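Local coordinates for endo-beta-mannanase (Rhizomucor miehei, PDB 4QP0), which probably hydrolyses internal beta-1,4-mannosidic linkages in mannans, galactomannans and glucomannans, as a secreted glycoside hydrolase of family 5, at residues A[39-44]-A[50-55]; A[94-99]-A[164-169]. One frame throughout, in Å; residues are numbered along the deposited sequence.

Interaction 1 of 2, residues A[39-44]-A[50-55]; sequences QVFSDM and PVVRTW
The beta-alpha-beta unit formed by strand 17-25, helix 34-47 and strand 51-55 is closed here by M44 and F41 of the helix, which converge on V52 of the strand. M44 makes the larger share of the contact, burying 67 Å² against 17 Å² for F41. Its chain runs extended through chi2 (179°) and bends at chi3 (73°), which brings CE round to the strand; the side chains of M44 and V52 cross at about a right angle. Both ends of the thioether press on V52 CB, M44 SD at 3.5 Å and M44 CE at 3.3 Å, the latter tight for two carbons. SD is also 3.8 Å from V52 CG1, and M44 CE reaches the backbone, 3.2 Å from V51 O. F41 meets the same valine with its rim, CE1 standing 3.7 Å from V52 CG1 near the ring plane. V52 CG1, set between its own backbone N and carbonyl carbon, is thus touched by both helix residues.

The segment axes approach to 10.2 Å and run at 143°, a roughly antiparallel return, as between a helix and the following strand of a TIM barrel. V52 faces the helix layer and also packs on T24 and L103 of the flanking strands. R53, next along the strand, extends away from the helix, where its guanidinium group forms salt bridges with E171, E292 and E293.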
loop_
_atom_site.group_PDB
_atom_site.type_symbol
_atom_site.label_atom_id
_atom_site.label_comp_id
_atom_site.label_asym_id
_atom_site.label_seq_id
_atom_site.Cartn_x
_atom_site.Cartn_y
_atom_site.Cartn_z
ATOM N N GLN A 39 -13.598 14.970 -4.453
ATOM C CA GLN A 39 -12.643 15.644 -5.333
ATOM C C GLN A 39 -11.545 14.693 -5.811
ATOM O O GLN A 39 -11.244 14.642 -7.005
ATOM C CB GLN A 39 -12.031 16.850 -4.612
ATOM C CG GLN A 39 -11.152 17.749 -5.467
ATOM C CD GLN A 39 -11.950 18.681 -6.359
ATOM O OE1 GLN A 39 -12.031 19.883 -6.099
ATOM N NE2 GLN A 39 -12.552 18.133 -7.413
ATOM N N VAL A 40 -10.963 13.937 -4.876
ATOM C CA VAL A 40 -9.947 12.938 -5.196
ATOM C C VAL A 40 -10.422 12.059 -6.352
ATOM O O VAL A 40 -9.730 11.932 -7.367
ATOM C CB VAL A 40 -9.576 12.092 -3.958
ATOM C CG1 VAL A 40 -8.788 10.843 -4.340
ATOM C CG2 VAL A 40 -8.781 12.926 -2.968
ATOM N N PHE A 41 -11.623 11.498 -6.215
ATOM C CA PHE A 41 -12.140 10.554 -7.202
ATOM C C PHE A 41 -12.474 11.162 -8.560
ATOM O O PHE A 41 -12.278 10.508 -9.578
ATOM C CB PHE A 41 -13.318 9.752 -6.643
ATOM C CG PHE A 41 -12.937 8.836 -5.517
ATOM C CD1 PHE A 41 -11.904 7.912 -5.670
ATOM C CD2 PHE A 41 -13.599 8.898 -4.298
ATOM C CE1 PHE A 41 -11.541 7.077 -4.622
ATOM C CE2 PHE A 41 -13.245 8.059 -3.250
ATOM C CZ PHE A 41 -12.216 7.152 -3.412
ATOM N N SER A 42 -12.967 12.396 -8.594
ATOM C CA SER A 42 -13.260 13.031 -9.890
ATOM C C SER A 42 -11.987 13.502 -10.603
ATOM O O SER A 42 -11.910 13.457 -11.832
ATOM C CB SER A 42 -14.295 14.156 -9.761
ATOM O OG SER A 42 -13.990 15.004 -8.676
ATOM N N ASP A 43 -10.985 13.932 -9.830
ATOM C CA ASP A 43 -9.668 14.262 -10.383
ATOM C C ASP A 43 -9.021 13.010 -10.974
ATOM O O ASP A 43 -8.538 13.026 -12.111
ATOM C CB ASP A 43 -8.747 14.863 -9.314
ATOM C CG ASP A 43 -9.143 16.279 -8.901
ATOM O OD1 ASP A 43 -10.201 16.790 -9.332
ATOM O OD2 ASP A 43 -8.373 16.886 -8.124
ATOM N N MET A 44 -9.031 11.927 -10.195
ATOM C CA MET A 44 -8.537 10.628 -10.636
ATOM C C MET A 44 -9.196 10.208 -11.933
ATOM O O MET A 44 -8.511 9.829 -12.878
ATOM C CB MET A 44 -8.785 9.557 -9.566
ATOM C CG MET A 44 -7.719 9.474 -8.490
ATOM S SD MET A 44 -8.100 8.217 -7.246
ATOM C CE MET A 44 -7.783 6.737 -8.204
ATOM N N PRO A 50 -7.695 4.479 -12.588
ATOM C CA PRO A 50 -8.796 3.633 -12.123
ATOM C C PRO A 50 -8.618 3.038 -10.716
ATOM O O PRO A 50 -9.555 2.424 -10.195
ATOM C CB PRO A 50 -8.813 2.506 -13.159
ATOM C CG PRO A 50 -7.387 2.379 -13.590
ATOM C CD PRO A 50 -6.704 3.705 -13.361
ATOM N N VAL A 51 -7.442 3.207 -10.116
ATOM C CA VAL A 51 -7.166 2.619 -8.797
ATOM C C VAL A 51 -6.472 3.613 -7.875
ATOM O O VAL A 51 -5.599 4.368 -8.313
ATOM C CB VAL A 51 -6.280 1.344 -8.890
ATOM C CG1 VAL A 51 -5.952 0.806 -7.499
ATOM C CG2 VAL A 51 -6.957 0.254 -9.706
ATOM N N VAL A 52 -6.842 3.595 -6.594
ATOM C CA VAL A 52 -6.119 4.365 -5.587
ATOM C C VAL A 52 -5.749 3.516 -4.341
ATOM O O VAL A 52 -6.551 2.716 -3.839
ATOM C CB VAL A 52 -6.857 5.691 -5.250
ATOM C CG1 VAL A 52 -8.218 5.437 -4.617
ATOM C CG2 VAL A 52 -6.004 6.609 -4.384
ATOM N N ARG A 53 -4.510 3.681 -3.887
ATOM C CA ARG A 53 -4.013 3.039 -2.691
ATOM C C ARG A 53 -4.111 4.039 -1.552
ATOM O O ARG A 53 -3.798 5.215 -1.730
ATOM C CB ARG A 53 -2.565 2.638 -2.900
ATOM C CG ARG A 53 -1.960 1.849 -1.758
ATOM C CD ARG A 53 -0.603 1.313 -2.161
ATOM N NE ARG A 53 0.121 0.784 -1.016
ATOM C CZ ARG A 53 0.925 1.498 -0.237
ATOM N NH1 ARG A 53 1.122 2.791 -0.477
ATOM N NH2 ARG A 53 1.536 0.914 0.787
ATOM N N THR A 54 -4.559 3.574 -0.389
ATOM C CA THR A 54 -4.803 4.461 0.751
ATOM C C THR A 54 -4.824 3.713 2.086
ATOM O O THR A 54 -4.946 2.492 2.122
ATOM C CB THR A 54 -6.100 5.293 0.563
ATOM O OG1 THR A 54 -6.261 6.209 1.656
ATOM C CG2 THR A 54 -7.331 4.401 0.463
ATOM N N TRP A 55 -4.718 4.478 3.169
ATOM C CA TRP A 55 -4.626 3.983 4.546
ATOM C C TRP A 55 -5.944 3.494 5.088
ATOM O O TRP A 55 -6.951 4.206 4.992
ATOM C CB TRP A 55 -4.136 5.120 5.444
ATOM C CG TRP A 55 -2.656 5.451 5.384
ATOM C CD1 TRP A 55 -1.977 6.407 6.141
ATOM C CD2 TRP A 55 -1.610 4.823 4.550
ATOM N NE1 TRP A 55 -0.642 6.423 5.837
ATOM C CE2 TRP A 55 -0.350 5.496 4.900
ATOM C CE3 TRP A 55 -1.591 3.806 3.593
ATOM C CZ2 TRP A 55 0.857 5.166 4.289
ATOM C CZ3 TRP A 55 -0.368 3.482 2.986
ATOM C CH2 TRP A 55 0.828 4.149 3.327
#

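Interaction 2 of 2, residues A[94-99]-A[164-169]; sequences QQAASQ and DPTIFG
D164 OD1 is gripped twice by T166, the residue that carries this contact to A96 and A97. The hydroxyl T166 OG1 donates to D164 OD1 over 2.9 Å, on the syn side of the carboxylate and 34° out of its plane. The backbone T166 N reaches the same oxygen at 3.1 Å from the anti side, with an N-H...O angle of 161°; it is tilted out of the plane by almost the same amount and toward the same face. This second bond defines an Asx turn, set within a type I beta turn that runs from D164 to I167 and leads into barrel strand 167-171. The turn's backbone bond, I167 N to D164 O, spans 3.1 Å. D164 O also accepts from H213 NE2, and P165 O accepts from K102 NZ, tying the turn to H213 and to the start of strand 102-106.

With chi1 at -46°, T166 keeps OG1 beside its backbone N, where the hydroxyl can join the amide at D164, and swings CG2 anti to that N, leaving both branches available to helix 87-98. The helix answers with small side chains near its C-terminal end, and the backbones come close: the CA atoms of A97 and T166 are 5.5 Å apart. A96 CB, on the buried side, lies 3.8 Å from T166 CG2. A97, nearer the solvent, places its CB 3.3 Å from T166 OG1, a methyl against the hydroxyl already bound to D164. T166 CG2, near both alanine methyls, also abuts the helix backbone itself, 3.5 Å from A97 N.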
loop_
_atom_site.group_PDB
_atom_site.type_symbol
_atom_site.label_atom_id
_atom_site.label_comp_id
_atom_site.label_asym_id
_atom_site.label_seq_id
_atom_site.Cartn_x
_atom_site.Cartn_y
_atom_site.Cartn_z
ATOM N N GLN A 94 -17.879 4.205 -0.988
ATOM C CA GLN A 94 -19.107 4.571 -1.690
ATOM C C GLN A 94 -18.797 5.478 -2.882
ATOM O O GLN A 94 -19.237 5.212 -3.996
ATOM C CB GLN A 94 -20.077 5.268 -0.733
ATOM C CG GLN A 94 -21.458 5.510 -1.321
ATOM C CD GLN A 94 -22.256 6.537 -0.542
ATOM O OE1 GLN A 94 -23.399 6.282 -0.155
ATOM N NE2 GLN A 94 -21.662 7.706 -0.309
ATOM N N GLN A 95 -18.027 6.531 -2.621
ATOM C CA GLN A 95 -17.616 7.479 -3.648
ATOM C C GLN A 95 -16.663 6.848 -4.651
ATOM O O GLN A 95 -16.670 7.220 -5.835
ATOM C CB GLN A 95 -16.981 8.723 -3.020
ATOM C CG GLN A 95 -17.932 9.562 -2.182
ATOM C CD GLN A 95 -19.272 9.774 -2.850
ATOM O OE1 GLN A 95 -20.319 9.607 -2.224
ATOM N NE2 GLN A 95 -19.250 10.131 -4.132
ATOM N N ALA A 96 -15.855 5.891 -4.187
ATOM C CA ALA A 96 -15.002 5.127 -5.099
ATOM C C ALA A 96 -15.870 4.374 -6.110
ATOM O O ALA A 96 -15.728 4.574 -7.326
ATOM C CB ALA A 96 -14.096 4.175 -4.334
ATOM N N ALA A 97 -16.787 3.553 -5.585
ATOM C CA ALA A 97 -17.739 2.759 -6.372
ATOM C C ALA A 97 -18.598 3.608 -7.302
ATOM O O ALA A 97 -18.929 3.181 -8.405
ATOM C CB ALA A 97 -18.634 1.935 -5.455
ATOM N N SER A 98 -18.971 4.800 -6.847
ATOM C CA SER A 98 -19.711 5.740 -7.685
ATOM C C SER A 98 -18.914 6.158 -8.933
ATOM O O SER A 98 -19.497 6.459 -9.973
ATOM C CB SER A 98 -20.109 6.974 -6.866
ATOM O OG SER A 98 -20.475 8.056 -7.709
ATOM N N GLN A 99 -17.588 6.169 -8.818
ATOM C CA GLN A 99 -16.706 6.614 -9.905
ATOM C C GLN A 99 -16.044 5.467 -10.671
ATOM O O GLN A 99 -15.231 5.697 -11.572
ATOM C CB GLN A 99 -15.641 7.577 -9.370
ATOM C CG GLN A 99 -16.175 8.951 -8.984
ATOM C CD GLN A 99 -16.297 9.914 -10.161
ATOM O OE1 GLN A 99 -16.385 9.504 -11.321
ATOM N NE2 GLN A 99 -16.302 11.211 -9.858
ATOM N N ASP A 164 -17.097 -6.730 -1.094
ATOM C CA ASP A 164 -17.169 -5.517 -1.904
ATOM C C ASP A 164 -16.193 -5.468 -3.097
ATOM O O ASP A 164 -15.000 -5.262 -2.907
ATOM C CB ASP A 164 -16.998 -4.274 -1.025
ATOM C CG ASP A 164 -17.712 -3.067 -1.594
ATOM O OD1 ASP A 164 -17.800 -2.958 -2.836
ATOM O OD2 ASP A 164 -18.200 -2.233 -0.803
ATOM N N PRO A 165 -16.712 -5.630 -4.327
ATOM C CA PRO A 165 -15.958 -5.537 -5.598
ATOM C C PRO A 165 -15.233 -4.214 -5.818
ATOM O O PRO A 165 -14.324 -4.145 -6.654
ATOM C CB PRO A 165 -17.046 -5.684 -6.662
ATOM C CG PRO A 165 -18.301 -5.259 -5.972
ATOM C CD PRO A 165 -18.148 -5.822 -4.584
ATOM N N THR A 166 -15.628 -3.180 -5.079
ATOM C CA THR A 166 -14.970 -1.873 -5.144
ATOM C C THR A 166 -13.547 -1.913 -4.580
ATOM O O THR A 166 -12.674 -1.155 -5.016
ATOM C CB THR A 166 -15.784 -0.807 -4.390
ATOM O OG1 THR A 166 -17.171 -0.910 -4.751
ATOM C CG2 THR A 166 -15.269 0.570 -4.719
ATOM N N ILE A 167 -13.329 -2.796 -3.609
ATOM C CA ILE A 167 -12.014 -3.011 -3.028
ATOM C C ILE A 167 -11.171 -3.876 -3.962
ATOM O O ILE A 167 -11.585 -4.978 -4.349
ATOM C CB ILE A 167 -12.118 -3.668 -1.626
ATOM C CG1 ILE A 167 -12.778 -2.705 -0.640
ATOM C CG2 ILE A 167 -10.747 -4.070 -1.104
ATOM C CD1 ILE A 167 -13.323 -3.381 0.596
ATOM N N PHE A 168 -9.993 -3.355 -4.315
ATOM C CA PHE A 168 -9.016 -4.038 -5.164
ATOM C C PHE A 168 -8.406 -5.206 -4.409
ATOM O O PHE A 168 -8.358 -6.330 -4.919
ATOM C CB PHE A 168 -7.915 -3.060 -5.562
ATOM C CG PHE A 168 -6.943 -3.591 -6.580
ATOM C CD1 PHE A 168 -6.996 -3.150 -7.897
ATOM C CD2 PHE A 168 -5.935 -4.486 -6.214
ATOM C CE1 PHE A 168 -6.094 -3.616 -8.842
ATOM C CE2 PHE A 168 -5.030 -4.953 -7.155
ATOM C CZ PHE A 168 -5.109 -4.512 -8.471
ATOM N N GLY A 169 -7.925 -4.938 -3.197
ATOM C CA GLY A 169 -7.293 -5.970 -2.403
ATOM C C GLY A 169 -6.749 -5.405 -1.119
ATOM O O GLY A 169 -6.663 -4.189 -0.960
#

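Interaction 1 precedes interaction 2 along the chain, and their centres lie about 10 Å apart, on the same side of the chain's centre. Each brings a helix to the same curled sheet: interaction 1 meets strand 51-55 itself, interaction 2 the turn that enters strand 167-171. These two strands flank strand 102-106, and each pairs with it in parallel. The helices are neighbours too. F41 of helix 34-47 connects the two contacts, its CE2 lying 3.5 Å from A96 N, while S42 CA approaches Q99 NE2 at 3.5 Å. L103 of the shared strand touches both V52 and A96. The two sites are therefore adjoining patches of one helix-to-sheet interface in the TIM barrel.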